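Local coordinates for Cyclo(L-leucyl-L-leucyl) synthase (PDB 6EZ3), which catalyses ATP-independent formation of cyclo(L-leucyl-L-leucyl) from two leucyl-tRNAs, and also accepts other nonpolar aminoacyl groups such as phenylalanine and methionine, at residues V23-S28 with Q44-N49. Sequence-based numbering, arbitrary orientation.
Sequences VILGIS and QWANSN
Val23 and Leu25, two residues apart on strand 22-26 and so on the same face of the sheet, receive the methyl of Ala46 between them, a worked example of how a Rossmann-like beta-alpha-beta unit seats its helix. Ala46 CB lies 3.6 Å from Leu25 CD1 and 3.7 Å from Leu25 CD2, so it meets both prongs of the leucine fork; Val23 CG1 lies 3.7 Å from Ala46 CB. The valine reaches it because its first torsion (chi1 66°) tucks CG1 between the backbone N and the carbonyl carbon. CG2 is thereby sent toward the indole of Trp45. The axes of the short helix and strand segments pass 9.7 Å apart, a usual spacing for a helix on a sheet, and run nearly antiparallel at 176°.

Packing slackens around the tryptophan. Its side chain leaves the helix with CG anti to the backbone N (chi1 176°), which carries the six-membered ring back to the strand; there Val23 CG2 and Leu25 CD2 stand at its edge, near the ring plane, each 4.3 Å from Trp45 CZ3. The solvent side is marked by Ser48, whose OG adds a second bond to Gln44 O, at 2.8 Å, besides the helical one from Ser48 N, the two donors approaching from opposite faces of the carbonyl plane. Gln44, only partly exposed, binds Glu94 of helix 73-97 through NE2.

At the carboxyl end of the strand, the chain continues to Ser28, probably the catalytic nucleophile, whose OG is hydrogen-bonded to Tyr195 OH. Phe4 and Phe50 also meet the indole, while Leu25 touches Ile43, one turn before Ala46. Helix 36-49 crosses over to strand 52-57, which pairs in parallel with strand 22-26 on one side as strand 191-195 does on the other.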
loop_
_atom_site.group_PDB
_atom_site.type_symbol
_atom_site.label_atom_id
_atom_site.label_comp_id
_atom_site.label_asym_id
_atom_site.label_seq_id
_atom_site.Cartn_x
_atom_site.Cartn_y
_atom_site.Cartn_z
ATOM N N VAL A 23 7.606 2.439 10.438
ATOM C CA VAL A 23 7.005 1.440 9.552
ATOM C C VAL A 23 5.609 1.920 9.093
ATOM O O VAL A 23 4.913 2.624 9.842
ATOM C CB VAL A 23 6.973 0.004 10.177
ATOM C CG1 VAL A 23 6.061 -0.112 11.416
ATOM C CG2 VAL A 23 6.599 -1.035 9.132
ATOM N N ILE A 24 5.224 1.558 7.858
ATOM C CA ILE A 24 3.919 1.818 7.287
ATOM C C ILE A 24 3.295 0.464 7.217
ATOM O O ILE A 24 3.843 -0.439 6.580
ATOM C CB ILE A 24 3.943 2.512 5.885
ATOM C CG1 ILE A 24 4.600 3.926 5.949
ATOM C CG2 ILE A 24 2.507 2.615 5.296
ATOM C CD1 ILE A 24 4.947 4.505 4.646
ATOM N N LEU A 25 2.175 0.284 7.912
ATOM C CA LEU A 25 1.456 -0.984 7.829
ATOM C C LEU A 25 0.413 -0.803 6.728
ATOM O O LEU A 25 -0.452 0.066 6.821
ATOM C CB LEU A 25 0.788 -1.403 9.152
ATOM C CG LEU A 25 1.620 -1.363 10.420
ATOM C CD1 LEU A 25 0.750 -1.599 11.608
ATOM C CD2 LEU A 25 2.697 -2.397 10.416
ATOM N N GLY A 26 0.570 -1.554 5.655
ATOM C CA GLY A 26 -0.368 -1.535 4.555
ATOM C C GLY A 26 -1.477 -2.528 4.841
ATOM O O GLY A 26 -1.225 -3.745 4.920
ATOM N N ILE A 27 -2.714 -2.002 5.028
ATOM C CA ILE A 27 -3.924 -2.808 5.206
ATOM C C ILE A 27 -4.752 -2.752 3.898
ATOM O O ILE A 27 -4.889 -1.695 3.296
ATOM C CB ILE A 27 -4.674 -2.433 6.496
ATOM C CG1 ILE A 27 -3.835 -2.885 7.716
ATOM C CG2 ILE A 27 -6.070 -3.069 6.537
ATOM C CD1 ILE A 27 -3.822 -1.962 8.916
ATOM N N SER A 28 -5.184 -3.911 3.411
ATOM C CA SER A 28 -5.877 -4.082 2.138
ATOM C C SER A 28 -7.391 -4.270 2.247
ATOM O O SER A 28 -7.864 -4.983 3.144
ATOM C CB SER A 28 -5.254 -5.234 1.353
ATOM O OG SER A 28 -4.062 -4.834 0.700
ATOM N N GLN A 44 0.089 -4.222 17.027
ATOM C CA GLN A 44 0.828 -4.566 18.231
ATOM C C GLN A 44 2.303 -4.785 17.925
ATOM O O GLN A 44 3.140 -4.305 18.677
ATOM C CB GLN A 44 0.204 -5.777 18.940
ATOM C CG GLN A 44 -1.027 -5.443 19.813
ATOM C CD GLN A 44 -0.802 -4.414 20.910
ATOM O OE1 GLN A 44 0.305 -4.271 21.474
ATOM N NE2 GLN A 44 -1.862 -3.667 21.231
ATOM N N TRP A 45 2.609 -5.439 16.774
ATOM C CA TRP A 45 3.957 -5.710 16.248
ATOM C C TRP A 45 4.687 -4.412 15.885
ATOM O O TRP A 45 5.835 -4.229 16.284
ATOM C CB TRP A 45 3.897 -6.642 15.015
ATOM C CG TRP A 45 5.237 -6.889 14.369
ATOM C CD1 TRP A 45 6.182 -7.787 14.766
ATOM C CD2 TRP A 45 5.791 -6.195 13.241
ATOM N NE1 TRP A 45 7.292 -7.696 13.957
ATOM C CE2 TRP A 45 7.082 -6.720 13.018
ATOM C CE3 TRP A 45 5.330 -5.157 12.408
ATOM C CZ2 TRP A 45 7.913 -6.256 11.991
ATOM C CZ3 TRP A 45 6.163 -4.682 11.401
ATOM C CH2 TRP A 45 7.433 -5.239 11.196
ATOM N N ALA A 46 4.012 -3.515 15.143
ATOM C CA ALA A 46 4.590 -2.255 14.716
ATOM C C ALA A 46 4.941 -1.505 15.952
ATOM O O ALA A 46 6.096 -1.122 16.102
ATOM C CB ALA A 46 3.588 -1.458 13.891
ATOM N N ASN A 47 3.961 -1.375 16.874
ATOM C CA ASN A 47 4.051 -0.635 18.127
ATOM C C ASN A 47 5.201 -1.060 19.009
ATOM O O ASN A 47 5.908 -0.199 19.537
ATOM C CB ASN A 47 2.738 -0.710 18.883
ATOM C CG ASN A 47 2.714 0.078 20.162
ATOM O OD1 ASN A 47 2.971 1.274 20.181
ATOM N ND2 ASN A 47 2.352 -0.575 21.248
ATOM N N SER A 48 5.393 -2.378 19.157
ATOM C CA SER A 48 6.419 -2.998 19.992
ATOM C C SER A 48 7.825 -2.876 19.466
ATOM O O SER A 48 8.750 -2.701 20.258
ATOM C CB SER A 48 6.086 -4.457 20.240
ATOM O OG SER A 48 4.834 -4.505 20.910
ATOM N N ASN A 49 8.003 -2.972 18.167
ATOM C CA ASN A 49 9.315 -2.951 17.555
ATOM C C ASN A 49 9.837 -1.574 17.072
ATOM O O ASN A 49 11.059 -1.371 17.032
ATOM C CB ASN A 49 9.322 -3.935 16.405
ATOM C CG ASN A 49 9.251 -5.354 16.851
ATOM O OD1 ASN A 49 8.175 -5.933 17.069
ATOM N ND2 ASN A 49 10.424 -5.941 16.956
#